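Local coordinates for protein group 1 truncated hemoglobin GlbN (Synechocystis sp., PDB 1S69) that binds oxygen very tightly at a heme iron, releasing it slowly, as a monomeric cyanobacterial hemoglobin, at residues E82-V87 / P115-D120; E68-L73 / R119-Q124; Y22-Q27 / L91-K96. All coordinates share one frame; numbering follows the deposited sequence.

Contact 1: E82-V87 / P115-D120; sequences EHFDAV and PAHKRD. With HEM (protoporphyrin IX containing Fe), chain D.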
loop_
_atom_site.group_PDB
_atom_site.type_symbol
_atom_site.label_atom_id
_atom_site.label_comp_id
_atom_site.label_asym_id
_atom_site.label_seq_id
_atom_site.Cartn_x
_atom_site.Cartn_y
_atom_site.Cartn_z
ATOM N N GLU A 82 4.861 2.765 13.757
ATOM C CA GLU A 82 5.593 3.853 13.108
ATOM C C GLU A 82 5.894 3.535 11.646
ATOM O O GLU A 82 5.783 4.406 10.801
ATOM C CB GLU A 82 6.933 4.106 13.791
ATOM C CG GLU A 82 6.821 4.064 15.289
ATOM C CD GLU A 82 6.116 5.267 15.863
ATOM O OE1 GLU A 82 4.817 5.311 15.920
ATOM O OE2 GLU A 82 6.901 6.157 16.281
ATOM N N HIS A 83 6.320 2.297 11.380
ATOM C CA HIS A 83 6.523 1.801 10.006
ATOM C C HIS A 83 5.216 1.828 9.255
ATOM O O HIS A 83 5.179 2.245 8.120
ATOM C CB HIS A 83 7.015 0.356 10.049
ATOM C CG HIS A 83 8.238 0.197 10.877
ATOM N ND1 HIS A 83 8.391 -0.776 11.843
ATOM C CD2 HIS A 83 9.364 0.946 10.901
ATOM C CE1 HIS A 83 9.570 -0.623 12.408
ATOM N NE2 HIS A 83 10.167 0.427 11.864
ATOM N N PHE A 84 4.148 1.313 9.869
ATOM C CA PHE A 84 2.799 1.387 9.270
ATOM C C PHE A 84 2.414 2.845 8.853
ATOM O O PHE A 84 1.918 3.111 7.731
ATOM C CB PHE A 84 1.787 0.799 10.257
ATOM C CG PHE A 84 0.393 0.650 9.654
ATOM C CD1 PHE A 84 0.019 -0.544 9.021
ATOM C CD2 PHE A 84 -0.508 1.719 9.684
ATOM C CE1 PHE A 84 -1.231 -0.678 8.441
ATOM C CE2 PHE A 84 -1.808 1.609 9.099
ATOM C CZ PHE A 84 -2.169 0.402 8.491
ATOM N N ASP A 85 2.605 3.785 9.771
ATOM C CA ASP A 85 2.274 5.164 9.467
ATOM C C ASP A 85 3.165 5.753 8.344
ATOM O O ASP A 85 2.676 6.545 7.554
ATOM C CB ASP A 85 2.437 6.006 10.732
ATOM C CG ASP A 85 1.391 5.719 11.751
ATOM O OD1 ASP A 85 0.279 5.204 11.471
ATOM O OD2 ASP A 85 1.618 5.943 12.921
ATOM N N ALA A 86 4.457 5.365 8.296
ATOM C CA ALA A 86 5.363 5.737 7.190
ATOM C C ALA A 86 4.848 5.253 5.805
ATOM O O ALA A 86 4.915 5.985 4.812
ATOM C CB ALA A 86 6.821 5.222 7.431
ATOM N N VAL A 87 4.329 4.022 5.772
ATOM C CA VAL A 87 3.807 3.457 4.536
ATOM C C VAL A 87 2.570 4.259 4.090
ATOM O O VAL A 87 2.469 4.611 2.926
ATOM C CB VAL A 87 3.525 1.944 4.698
ATOM C CG1 VAL A 87 2.432 1.450 3.719
ATOM C CG2 VAL A 87 4.821 1.184 4.482
ATOM N N PRO A 115 -8.559 -0.117 10.790
ATOM C CA PRO A 115 -8.151 -1.135 11.762
ATOM C C PRO A 115 -8.086 -2.568 11.222
ATOM O O PRO A 115 -7.179 -3.292 11.601
ATOM C CB PRO A 115 -9.266 -1.068 12.834
ATOM C CG PRO A 115 -9.710 0.358 12.807
ATOM C CD PRO A 115 -9.589 0.797 11.335
ATOM N N ALA A 116 -9.034 -2.980 10.396
ATOM C CA ALA A 116 -8.982 -4.338 9.819
ATOM C C ALA A 116 -7.726 -4.535 8.944
ATOM O O ALA A 116 -7.241 -5.664 8.785
ATOM C CB ALA A 116 -10.243 -4.644 9.005
ATOM N N HIS A 117 -7.207 -3.442 8.374
ATOM C CA HIS A 117 -5.917 -3.504 7.707
ATOM C C HIS A 117 -4.709 -3.460 8.671
ATOM O O HIS A 117 -3.847 -4.343 8.663
ATOM C CB HIS A 117 -5.809 -2.374 6.678
ATOM C CG HIS A 117 -4.572 -2.491 5.862
ATOM N ND1 HIS A 117 -4.291 -3.615 5.116
ATOM C CD2 HIS A 117 -3.515 -1.668 5.729
ATOM C CE1 HIS A 117 -3.131 -3.454 4.515
ATOM N NE2 HIS A 117 -2.634 -2.285 4.885
ATOM N N LYS A 118 -4.665 -2.409 9.510
ATOM C CA LYS A 118 -3.579 -2.202 10.493
ATOM C C LYS A 118 -3.350 -3.398 11.438
ATOM O O LYS A 118 -2.203 -3.781 11.666
ATOM C CB LYS A 118 -3.853 -0.964 11.332
ATOM C CG LYS A 118 -2.620 -0.507 12.126
ATOM C CD LYS A 118 -2.856 0.758 12.879
ATOM C CE LYS A 118 -1.581 1.095 13.670
ATOM N NZ LYS A 118 -1.745 2.489 14.284
ATOM N N ARG A 119 -4.433 -3.937 12.044
ATOM C CA ARG A 119 -4.309 -5.026 13.020
ATOM C C ARG A 119 -3.701 -6.262 12.359
ATOM O O ARG A 119 -2.896 -6.960 12.936
ATOM C CB ARG A 119 -5.686 -5.396 13.578
ATOM C CG ARG A 119 -6.219 -4.396 14.571
ATOM C CD ARG A 119 -5.583 -4.621 15.851
ATOM N NE ARG A 119 -5.987 -3.617 16.807
ATOM C CZ ARG A 119 -6.175 -3.848 18.079
ATOM N NH1 ARG A 119 -6.022 -5.076 18.570
ATOM N NH2 ARG A 119 -6.566 -2.841 18.848
ATOM N N ASP A 120 -4.127 -6.552 11.138
ATOM C CA ASP A 120 -3.609 -7.750 10.450
ATOM C C ASP A 120 -2.150 -7.583 10.006
ATOM O O ASP A 120 -1.307 -8.436 10.335
ATOM C CB ASP A 120 -4.522 -8.118 9.290
ATOM C CG ASP A 120 -5.721 -8.971 9.743
ATOM O OD1 ASP A 120 -5.608 -9.854 10.609
ATOM O OD2 ASP A 120 -6.830 -8.817 9.226
HETATM C CHA HEM D . 4.020 -7.606 1.197
HETATM C CHB HEM D . 0.057 -4.747 1.054
HETATM C CHC HEM D . 1.682 -2.376 4.961
HETATM C CHD HEM D . 6.081 -4.252 4.024
HETATM C C1A HEM D . 2.768 -7.065 0.870
HETATM C C2A HEM D . 1.885 -7.559 -0.169
HETATM C C3A HEM D . 0.824 -6.762 -0.235
HETATM C C4A HEM D . 0.968 -5.736 0.754
HETATM C CMA HEM D . -0.356 -6.906 -1.239
HETATM C CAA HEM D . 2.225 -8.791 -1.043
HETATM C CBA HEM D . 1.361 -9.920 -0.452
HETATM C CGA HEM D . 1.291 -11.225 -1.234
HETATM O O1A HEM D . 2.281 -11.929 -1.081
HETATM O O2A HEM D . 0.276 -11.587 -1.954
HETATM C C1B HEM D . 0.158 -3.901 2.139
HETATM C C2B HEM D . -0.846 -2.954 2.481
HETATM C C3B HEM D . -0.428 -2.295 3.598
HETATM C C4B HEM D . 0.888 -2.817 3.925
HETATM C CMB HEM D . -2.190 -2.795 1.688
HETATM C CAB HEM D . -1.060 -1.100 4.424
HETATM C CBB HEM D . -1.625 0.028 3.889
HETATM C C1C HEM D . 3.045 -2.686 5.042
HETATM C C2C HEM D . 3.976 -2.053 5.945
HETATM C C3C HEM D . 5.190 -2.561 5.633
HETATM C C4C HEM D . 5.061 -3.510 4.558
HETATM C CMC HEM D . 3.525 -0.999 7.028
HETATM C CAC HEM D . 6.591 -2.278 6.210
HETATM C CBC HEM D . 6.986 -1.020 6.336
HETATM C C1D HEM D . 5.935 -5.327 3.203
HETATM C C2D HEM D . 6.984 -6.214 2.826
HETATM C C3D HEM D . 6.311 -7.247 1.985
HETATM C C4D HEM D . 4.938 -6.919 1.926
HETATM C CMD HEM D . 8.469 -6.154 3.184
HETATM C CAD HEM D . 6.943 -8.434 1.286
HETATM C CBD HEM D . 6.975 -9.432 2.446
HETATM C CGD HEM D . 7.978 -10.504 2.157
HETATM O O1D HEM D . 7.621 -11.455 1.478
HETATM O O2D HEM D . 9.127 -10.429 2.607
HETATM N NA HEM D . 2.182 -5.936 1.373
HETATM N NB HEM D . 1.238 -3.793 3.025
HETATM N NC HEM D . 3.745 -3.556 4.233
HETATM N ND HEM D . 4.723 -5.784 2.680
HETATM FE FE HEM D . 2.990 -4.783 2.821
HETATM O O HOH W 1 -1.913 4.427 12.590
#
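Lys118 lays its aliphatic chain across one face of the Phe84 ring, with Lys118 CG 3.7 Å from the ring centroid and 7° off the normal, a CH-pi contact. Lys118 CB lies 3.6 Å from Phe84 CZ. With CG anti to the backbone N (chi1 -166°) and the rest of the chain extended, the lysine keeps its methylenes on the ring while its ammonium reaches past it toward Asp85. Lys118 NZ and Asp85 OD1 stand 4.4 Å apart, too far for a salt bridge, and a water bonded to both joins the charges. At the edge of the same ring, His117 CD2 lies 3.7 Å from Phe84 CE1, the two planes inclined at 48°. This is the heme edge of a truncated, 2-on-2 globin, where helices 81-98 and 115-121 meet beside the porphyrin. His117 NE2 is covalently joined to heme CAB, the carbon of the former vinyl group, a bond modelled long at 2.0 Å. Phe84 suits its place because a flat, apolar ring can fill the wedge between lysine, histidine and porphyrin. With alanine in its place, the Lys118 methylenes would probably lose the ring face they lie on and a gap would be likely to open beside His117 CD2. Val87 CG2 packs on the heme methyl CMC at 3.6 Å.

Contact 2: E68-L73 / R119-Q124; sequences EAHKEL and RDVLNQ. With HEM (protoporphyrin IX containing Fe), chain D.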
loop_
_atom_site.group_PDB
_atom_site.type_symbol
_atom_site.label_atom_id
_atom_site.label_comp_id
_atom_site.label_asym_id
_atom_site.label_seq_id
_atom_site.Cartn_x
_atom_site.Cartn_y
_atom_site.Cartn_z
ATOM N N GLU A 68 -0.706 -12.947 7.240
ATOM C CA GLU A 68 0.351 -13.893 6.893
ATOM C C GLU A 68 1.447 -13.179 6.067
ATOM O O GLU A 68 2.633 -13.500 6.198
ATOM C CB GLU A 68 -0.209 -15.122 6.101
ATOM C CG GLU A 68 -0.773 -14.747 4.708
ATOM C CD GLU A 68 -1.522 -15.917 4.036
ATOM O OE1 GLU A 68 -1.165 -17.090 4.303
ATOM O OE2 GLU A 68 -2.473 -15.694 3.289
ATOM N N ALA A 69 1.049 -12.220 5.217
ATOM C CA ALA A 69 1.994 -11.515 4.361
ATOM C C ALA A 69 3.080 -10.799 5.183
ATOM O O ALA A 69 4.224 -10.716 4.744
ATOM C CB ALA A 69 1.270 -10.531 3.503
ATOM N N HIS A 70 2.705 -10.272 6.361
ATOM C CA HIS A 70 3.594 -9.376 7.131
ATOM C C HIS A 70 4.128 -10.021 8.384
ATOM O O HIS A 70 4.887 -9.414 9.068
ATOM C CB HIS A 70 2.929 -8.040 7.431
ATOM C CG HIS A 70 2.551 -7.295 6.185
ATOM N ND1 HIS A 70 1.318 -7.433 5.581
ATOM C CD2 HIS A 70 3.279 -6.493 5.373
ATOM C CE1 HIS A 70 1.262 -6.668 4.498
ATOM N NE2 HIS A 70 2.455 -6.150 4.313
ATOM N N LYS A 71 3.723 -11.277 8.631
ATOM C CA LYS A 71 4.035 -11.987 9.876
ATOM C C LYS A 71 5.549 -12.014 10.205
ATOM O O LYS A 71 5.950 -11.689 11.317
ATOM C CB LYS A 71 3.530 -13.456 9.775
ATOM C CG LYS A 71 3.917 -14.286 11.008
ATOM C CD LYS A 71 3.508 -15.716 10.768
ATOM C CE LYS A 71 2.999 -16.292 12.061
ATOM N NZ LYS A 71 3.891 -17.344 12.489
ATOM N N GLU A 72 6.359 -12.412 9.205
ATOM C CA GLU A 72 7.788 -12.563 9.401
ATOM C C GLU A 72 8.446 -11.219 9.701
ATOM O O GLU A 72 9.427 -11.150 10.498
ATOM C CB GLU A 72 8.386 -13.280 8.189
ATOM C CG GLU A 72 9.810 -13.766 8.353
ATOM C CD GLU A 72 10.879 -12.693 8.112
ATOM O OE1 GLU A 72 10.616 -11.633 7.441
ATOM O OE2 GLU A 72 12.014 -12.908 8.629
ATOM N N LEU A 73 7.876 -10.143 9.147
ATOM C CA LEU A 73 8.377 -8.765 9.416
ATOM C C LEU A 73 8.120 -8.364 10.881
ATOM O O LEU A 73 8.965 -7.795 11.535
ATOM C CB LEU A 73 7.704 -7.750 8.512
ATOM C CG LEU A 73 7.652 -8.055 7.003
ATOM C CD1 LEU A 73 6.853 -6.865 6.360
ATOM C CD2 LEU A 73 9.100 -8.173 6.432
ATOM N N ARG A 119 -4.433 -3.937 12.044
ATOM C CA ARG A 119 -4.309 -5.026 13.020
ATOM C C ARG A 119 -3.701 -6.262 12.359
ATOM O O ARG A 119 -2.896 -6.960 12.936
ATOM C CB ARG A 119 -5.686 -5.396 13.578
ATOM C CG ARG A 119 -6.219 -4.396 14.571
ATOM C CD ARG A 119 -5.583 -4.621 15.851
ATOM N NE ARG A 119 -5.987 -3.617 16.807
ATOM C CZ ARG A 119 -6.175 -3.848 18.079
ATOM N NH1 ARG A 119 -6.022 -5.076 18.570
ATOM N NH2 ARG A 119 -6.566 -2.841 18.848
ATOM N N ASP A 120 -4.127 -6.552 11.138
ATOM C CA ASP A 120 -3.609 -7.750 10.450
ATOM C C ASP A 120 -2.150 -7.583 10.006
ATOM O O ASP A 120 -1.307 -8.436 10.335
ATOM C CB ASP A 120 -4.522 -8.118 9.290
ATOM C CG ASP A 120 -5.721 -8.971 9.743
ATOM O OD1 ASP A 120 -5.608 -9.854 10.609
ATOM O OD2 ASP A 120 -6.830 -8.817 9.226
ATOM N N VAL A 121 -1.852 -6.479 9.334
ATOM C CA VAL A 121 -0.497 -6.165 8.907
ATOM C C VAL A 121 0.424 -6.253 10.119
ATOM O O VAL A 121 1.475 -6.901 10.090
ATOM C CB VAL A 121 -0.401 -4.719 8.258
ATOM C CG1 VAL A 121 1.068 -4.278 8.103
ATOM C CG2 VAL A 121 -1.094 -4.643 6.861
ATOM N N LEU A 122 0.056 -5.577 11.206
ATOM C CA LEU A 122 0.942 -5.593 12.384
ATOM C C LEU A 122 0.785 -6.843 13.279
ATOM O O LEU A 122 1.454 -6.972 14.304
ATOM C CB LEU A 122 0.739 -4.279 13.207
ATOM C CG LEU A 122 1.062 -2.969 12.451
ATOM C CD1 LEU A 122 0.749 -1.767 13.302
ATOM C CD2 LEU A 122 2.532 -2.946 11.926
ATOM N N ASN A 123 -0.130 -7.753 12.910
ATOM C CA ASN A 123 -0.288 -9.032 13.611
ATOM C C ASN A 123 -0.671 -8.754 15.085
ATOM O O ASN A 123 -0.096 -9.346 16.011
ATOM C CB ASN A 123 1.018 -9.842 13.587
ATOM C CG ASN A 123 1.235 -10.594 12.252
ATOM O OD1 ASN A 123 1.586 -11.744 12.316
ATOM N ND2 ASN A 123 1.065 -9.948 11.077
ATOM N N GLN A 124 -1.530 -7.771 15.270
ATOM C CA GLN A 124 -1.927 -7.347 16.595
ATOM C C GLN A 124 -3.267 -7.987 17.007
ATOM O O GLN A 124 -3.637 -7.722 18.177
ATOM C CB GLN A 124 -2.183 -5.891 16.590
ATOM C CG GLN A 124 -0.984 -5.047 16.639
ATOM C CD GLN A 124 -1.337 -3.611 16.386
ATOM O OE1 GLN A 124 -2.407 -3.284 15.797
ATOM N NE2 GLN A 124 -0.437 -2.736 16.747
ATOM O OXT GLN A 124 -3.936 -8.645 16.186
HETATM C CHA HEM D . 4.020 -7.606 1.197
HETATM C CHB HEM D . 0.057 -4.747 1.054
HETATM C CHC HEM D . 1.682 -2.376 4.961
HETATM C CHD HEM D . 6.081 -4.252 4.024
HETATM C C1A HEM D . 2.768 -7.065 0.870
HETATM C C2A HEM D . 1.885 -7.559 -0.169
HETATM C C3A HEM D . 0.824 -6.762 -0.235
HETATM C C4A HEM D . 0.968 -5.736 0.754
HETATM C CMA HEM D . -0.356 -6.906 -1.239
HETATM C CAA HEM D . 2.225 -8.791 -1.043
HETATM C CBA HEM D . 1.361 -9.920 -0.452
HETATM C CGA HEM D . 1.291 -11.225 -1.234
HETATM O O1A HEM D . 2.281 -11.929 -1.081
HETATM O O2A HEM D . 0.276 -11.587 -1.954
HETATM C C1B HEM D . 0.158 -3.901 2.139
HETATM C C2B HEM D . -0.846 -2.954 2.481
HETATM C C3B HEM D . -0.428 -2.295 3.598
HETATM C C4B HEM D . 0.888 -2.817 3.925
HETATM C CMB HEM D . -2.190 -2.795 1.688
HETATM C CAB HEM D . -1.060 -1.100 4.424
HETATM C CBB HEM D . -1.625 0.028 3.889
HETATM C C1C HEM D . 3.045 -2.686 5.042
HETATM C C2C HEM D . 3.976 -2.053 5.945
HETATM C C3C HEM D . 5.190 -2.561 5.633
HETATM C C4C HEM D . 5.061 -3.510 4.558
HETATM C CMC HEM D . 3.525 -0.999 7.028
HETATM C CAC HEM D . 6.591 -2.278 6.210
HETATM C CBC HEM D . 6.986 -1.020 6.336
HETATM C C1D HEM D . 5.935 -5.327 3.203
HETATM C C2D HEM D . 6.984 -6.214 2.826
HETATM C C3D HEM D . 6.311 -7.247 1.985
HETATM C C4D HEM D . 4.938 -6.919 1.926
HETATM C CMD HEM D . 8.469 -6.154 3.184
HETATM C CAD HEM D . 6.943 -8.434 1.286
HETATM C CBD HEM D . 6.975 -9.432 2.446
HETATM C CGD HEM D . 7.978 -10.504 2.157
HETATM O O1D HEM D . 7.621 -11.455 1.478
HETATM O O2D HEM D . 9.127 -10.429 2.607
HETATM N NA HEM D . 2.182 -5.936 1.373
HETATM N NB HEM D . 1.238 -3.793 3.025
HETATM N NC HEM D . 3.745 -3.556 4.233
HETATM N ND HEM D . 4.723 -5.784 2.680
HETATM FE FE HEM D . 2.990 -4.783 2.821
#
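His70 and Val121 bring the two backbones within 5.5 Å, CA to CA, and Lys71 and Asn123 follow at 6.4 Å. Segment 68-73 is kinked helix. Helix 115-121 ends opposite it in a Schellman motif: Asn123 takes positive phi (61°), and Gln124 N and Asn123 N bond back to Arg119 O and Asp120 O. Asparagine tolerates this left-handed conformation better than most residues with a side chain. Its CG lies anti to its own carbonyl carbon (chi1 -80°), which brings the amide against helix 66-77, with Asn123 OD1 3.5 Å from Lys71 CA. Asn123 ND2 donates to Arg67 O and, within its own segment, to Val121 O at 3.2 Å, arriving well above that carbonyl's plane at an N-H...O angle of 138°. Val121 sets CG1 over one face of the His70 imidazole, 4.0 Å from the ring centroid and offset toward the rim, while the same methyl lies 3.7 Å from the heme meso carbon CHC. A branched valine can thus fill the corner between ring and porphyrin. His70 NE2 binds the iron at 2.1 Å as the proximal ligand, and its ND1 bonds to Met66 O. Iron at one nitrogen, a carbonyl at the other and a methyl on one face together probably restrict rotation of the imidazole, and the bond to Met66 O would probably make it a more electron-rich ligand.

Contact 3: Y22-Q27 / L91-K96; sequences YERVLQ and LLATLK. With CYN (cyanide ion), chain C.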
loop_
_atom_site.group_PDB
_atom_site.type_symbol
_atom_site.label_atom_id
_atom_site.label_comp_id
_atom_site.label_asym_id
_atom_site.label_seq_id
_atom_site.Cartn_x
_atom_site.Cartn_y
_atom_site.Cartn_z
ATOM N N TYR A 22 6.696 2.755 -4.468
ATOM C CA TYR A 22 7.867 1.988 -4.129
ATOM C C TYR A 22 9.150 2.747 -4.349
ATOM O O TYR A 22 10.101 2.602 -3.568
ATOM C CB TYR A 22 7.867 0.614 -4.778
ATOM C CG TYR A 22 6.878 -0.310 -4.055
ATOM C CD1 TYR A 22 7.040 -0.583 -2.667
ATOM C CD2 TYR A 22 5.712 -0.809 -4.715
ATOM C CE1 TYR A 22 6.115 -1.367 -1.967
ATOM C CE2 TYR A 22 4.780 -1.604 -4.011
ATOM C CZ TYR A 22 4.988 -1.854 -2.633
ATOM O OH TYR A 22 4.103 -2.613 -1.901
ATOM N N GLU A 23 9.181 3.614 -5.368
ATOM C CA GLU A 23 10.297 4.547 -5.470
ATOM C C GLU A 23 10.444 5.374 -4.216
ATOM O O GLU A 23 11.556 5.511 -3.714
ATOM C CB GLU A 23 10.203 5.474 -6.711
ATOM C CG GLU A 23 10.477 4.654 -7.944
ATOM C CD GLU A 23 10.280 5.447 -9.232
ATOM O OE1 GLU A 23 10.197 6.708 -9.168
ATOM O OE2 GLU A 23 10.193 4.769 -10.281
ATOM N N ARG A 24 9.336 5.899 -3.713
ATOM C CA ARG A 24 9.346 6.721 -2.521
ATOM C C ARG A 24 9.753 5.867 -1.287
ATOM O O ARG A 24 10.621 6.304 -0.487
ATOM C CB ARG A 24 7.984 7.354 -2.302
ATOM C CG ARG A 24 7.880 8.304 -1.048
ATOM C CD ARG A 24 6.550 9.025 -0.993
ATOM N NE ARG A 24 6.262 9.795 -2.219
ATOM C CZ ARG A 24 6.527 11.108 -2.401
ATOM N NH1 ARG A 24 7.103 11.826 -1.446
ATOM N NH2 ARG A 24 6.219 11.701 -3.554
ATOM N N VAL A 25 9.119 4.694 -1.123
ATOM C CA VAL A 25 9.427 3.755 -0.034
ATOM C C VAL A 25 10.928 3.387 0.025
ATOM O O VAL A 25 11.516 3.337 1.099
ATOM C CB VAL A 25 8.570 2.470 -0.166
ATOM C CG1 VAL A 25 9.154 1.299 0.721
ATOM C CG2 VAL A 25 7.096 2.794 0.171
ATOM N N LEU A 26 11.542 3.105 -1.132
ATOM C CA LEU A 26 12.953 2.669 -1.125
ATOM C C LEU A 26 13.948 3.800 -0.800
ATOM O O LEU A 26 15.112 3.561 -0.475
ATOM C CB LEU A 26 13.320 1.945 -2.420
ATOM C CG LEU A 26 13.275 0.406 -2.549
ATOM C CD1 LEU A 26 12.416 -0.452 -1.616
ATOM C CD2 LEU A 26 13.022 0.034 -4.012
ATOM N N GLN A 27 13.456 5.020 -0.818
ATOM C CA GLN A 27 14.208 6.179 -0.340
ATOM C C GLN A 27 13.835 6.615 1.055
ATOM O O GLN A 27 14.365 7.604 1.542
ATOM C CB GLN A 27 14.122 7.364 -1.318
ATOM C CG GLN A 27 14.646 7.017 -2.753
ATOM C CD GLN A 27 16.014 6.268 -2.806
ATOM O OE1 GLN A 27 16.949 6.652 -2.139
ATOM N NE2 GLN A 27 16.102 5.214 -3.633
ATOM N N LEU A 91 2.266 6.544 0.726
ATOM C CA LEU A 91 1.246 6.296 -0.301
ATOM C C LEU A 91 0.503 7.602 -0.621
ATOM O O LEU A 91 0.227 7.915 -1.799
ATOM C CB LEU A 91 0.269 5.191 0.132
ATOM C CG LEU A 91 -0.886 4.888 -0.828
ATOM C CD1 LEU A 91 -0.341 4.404 -2.214
ATOM C CD2 LEU A 91 -1.863 3.844 -0.229
ATOM N N LEU A 92 0.124 8.319 0.420
ATOM C CA LEU A 92 -0.714 9.511 0.245
ATOM C C LEU A 92 0.090 10.651 -0.379
ATOM O O LEU A 92 -0.452 11.396 -1.202
ATOM C CB LEU A 92 -1.376 9.921 1.554
ATOM C CG LEU A 92 -2.276 8.870 2.232
ATOM C CD1 LEU A 92 -2.792 9.469 3.504
ATOM C CD2 LEU A 92 -3.415 8.358 1.359
ATOM N N ALA A 93 1.385 10.700 -0.060
ATOM C CA ALA A 93 2.343 11.672 -0.641
ATOM C C ALA A 93 2.477 11.467 -2.118
ATOM O O ALA A 93 2.441 12.451 -2.872
ATOM C CB ALA A 93 3.741 11.593 0.006
ATOM N N THR A 94 2.583 10.195 -2.526
ATOM C CA THR A 94 2.705 9.807 -3.925
ATOM C C THR A 94 1.455 10.253 -4.710
ATOM O O THR A 94 1.594 10.838 -5.808
ATOM C CB THR A 94 2.896 8.289 -4.026
ATOM O OG1 THR A 94 4.190 7.947 -3.508
ATOM C CG2 THR A 94 2.848 7.788 -5.489
ATOM N N LEU A 95 0.273 9.951 -4.172
ATOM C CA LEU A 95 -0.988 10.399 -4.777
ATOM C C LEU A 95 -1.072 11.930 -4.893
ATOM O O LEU A 95 -1.488 12.417 -5.924
ATOM C CB LEU A 95 -2.192 9.870 -4.015
ATOM C CG LEU A 95 -2.305 8.350 -4.007
ATOM C CD1 LEU A 95 -3.490 7.957 -3.204
ATOM C CD2 LEU A 95 -2.442 7.779 -5.401
ATOM N N LYS A 96 -0.712 12.667 -3.840
ATOM C CA LYS A 96 -0.664 14.129 -3.917
ATOM C C LYS A 96 0.262 14.609 -5.052
ATOM O O LYS A 96 -0.090 15.445 -5.873
ATOM C CB LYS A 96 -0.238 14.713 -2.595
ATOM C CG LYS A 96 -0.253 16.217 -2.610
ATOM C CD LYS A 96 0.134 16.711 -1.280
ATOM C CE LYS A 96 -0.245 18.191 -1.118
ATOM N NZ LYS A 96 0.159 18.651 0.251
HETATM C C CYN C . 3.593 -3.457 1.374
HETATM N N CYN C . 3.963 -2.784 0.584
#
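Arg24 reaches from helix 10-26 to Thr94 and Ala93 on helix 81-98. Its CB points at the opposing helix and comes 4.0 Å from Thr94 OG1. From there CG stands anti to the backbone N and the chain runs straight to CD, which lies 3.6 Å from Thr94 OG1 and also approaches the Ala93 methyl. At chi3 (-56°) the chain bends, which brings NE to Thr94 OG1 and sets the guanidinium beside Ala93. Arg24 NE donates to Thr94 OG1 at 3.1 Å; the N-H...O angle is 144°, and the oxygen sits at the guanidinium edge, tilted 18° out of its plane. Beyond NE, Ala93 CB lies over one face of the planar group, 3.7 Å from both Arg24 CZ and NH1. At the tip, NH2 forms a salt bridge with Glu97 one turn further along helix 81-98. The arginine therefore ties the two helices by a hydrogen bond to a neutral hydroxyl and a salt bridge to a carboxylate, in the globin-type all-helical fold that here is trimmed to a 2-on-2 sandwich. Alanine suits its place because a small methyl lets the flat cation come down close; threonine suits its own because its hydroxyl, bonded also to Asp90 O in the preceding turn, can serve both its helix and its neighbour. On another side of helix 10-26, Tyr22 turns away from this junction toward the distal heme pocket. Tyr22 OH donates a very short hydrogen bond, 2.5 Å, to cyanide N, which lies near the plane of the phenol ring, and Gln43 NE2 bonds to the same hydroxyl. A tyrosine on this helix is well suited to stabilising an iron-bound ligand, consistent with the slow release of oxygen.

How the contacts relate
Along the chain, segment 22-27 comes first, then 68-73, 82-87 and 91-96, and finally 115-120 running into 119-124. Contacts 1 and 2 share helix 115-121 with Arg119 and Asp120; their centres are 9 Å apart, and Phe84 CD1 touches Val121 CG1 at 4.0 Å. Both meet the heme, so the C-terminal helix connects the covalent attachment with the proximal ligand. Contact 3 lies about 16 Å from contact 1, centre to centre, and uses the same helix 81-98, between two and three turns further on. It is about 21 Å from contact 2, across the chain's centre. Helix 81-98 thus links the heme's attachment to the helix that supplies the distal tyrosine.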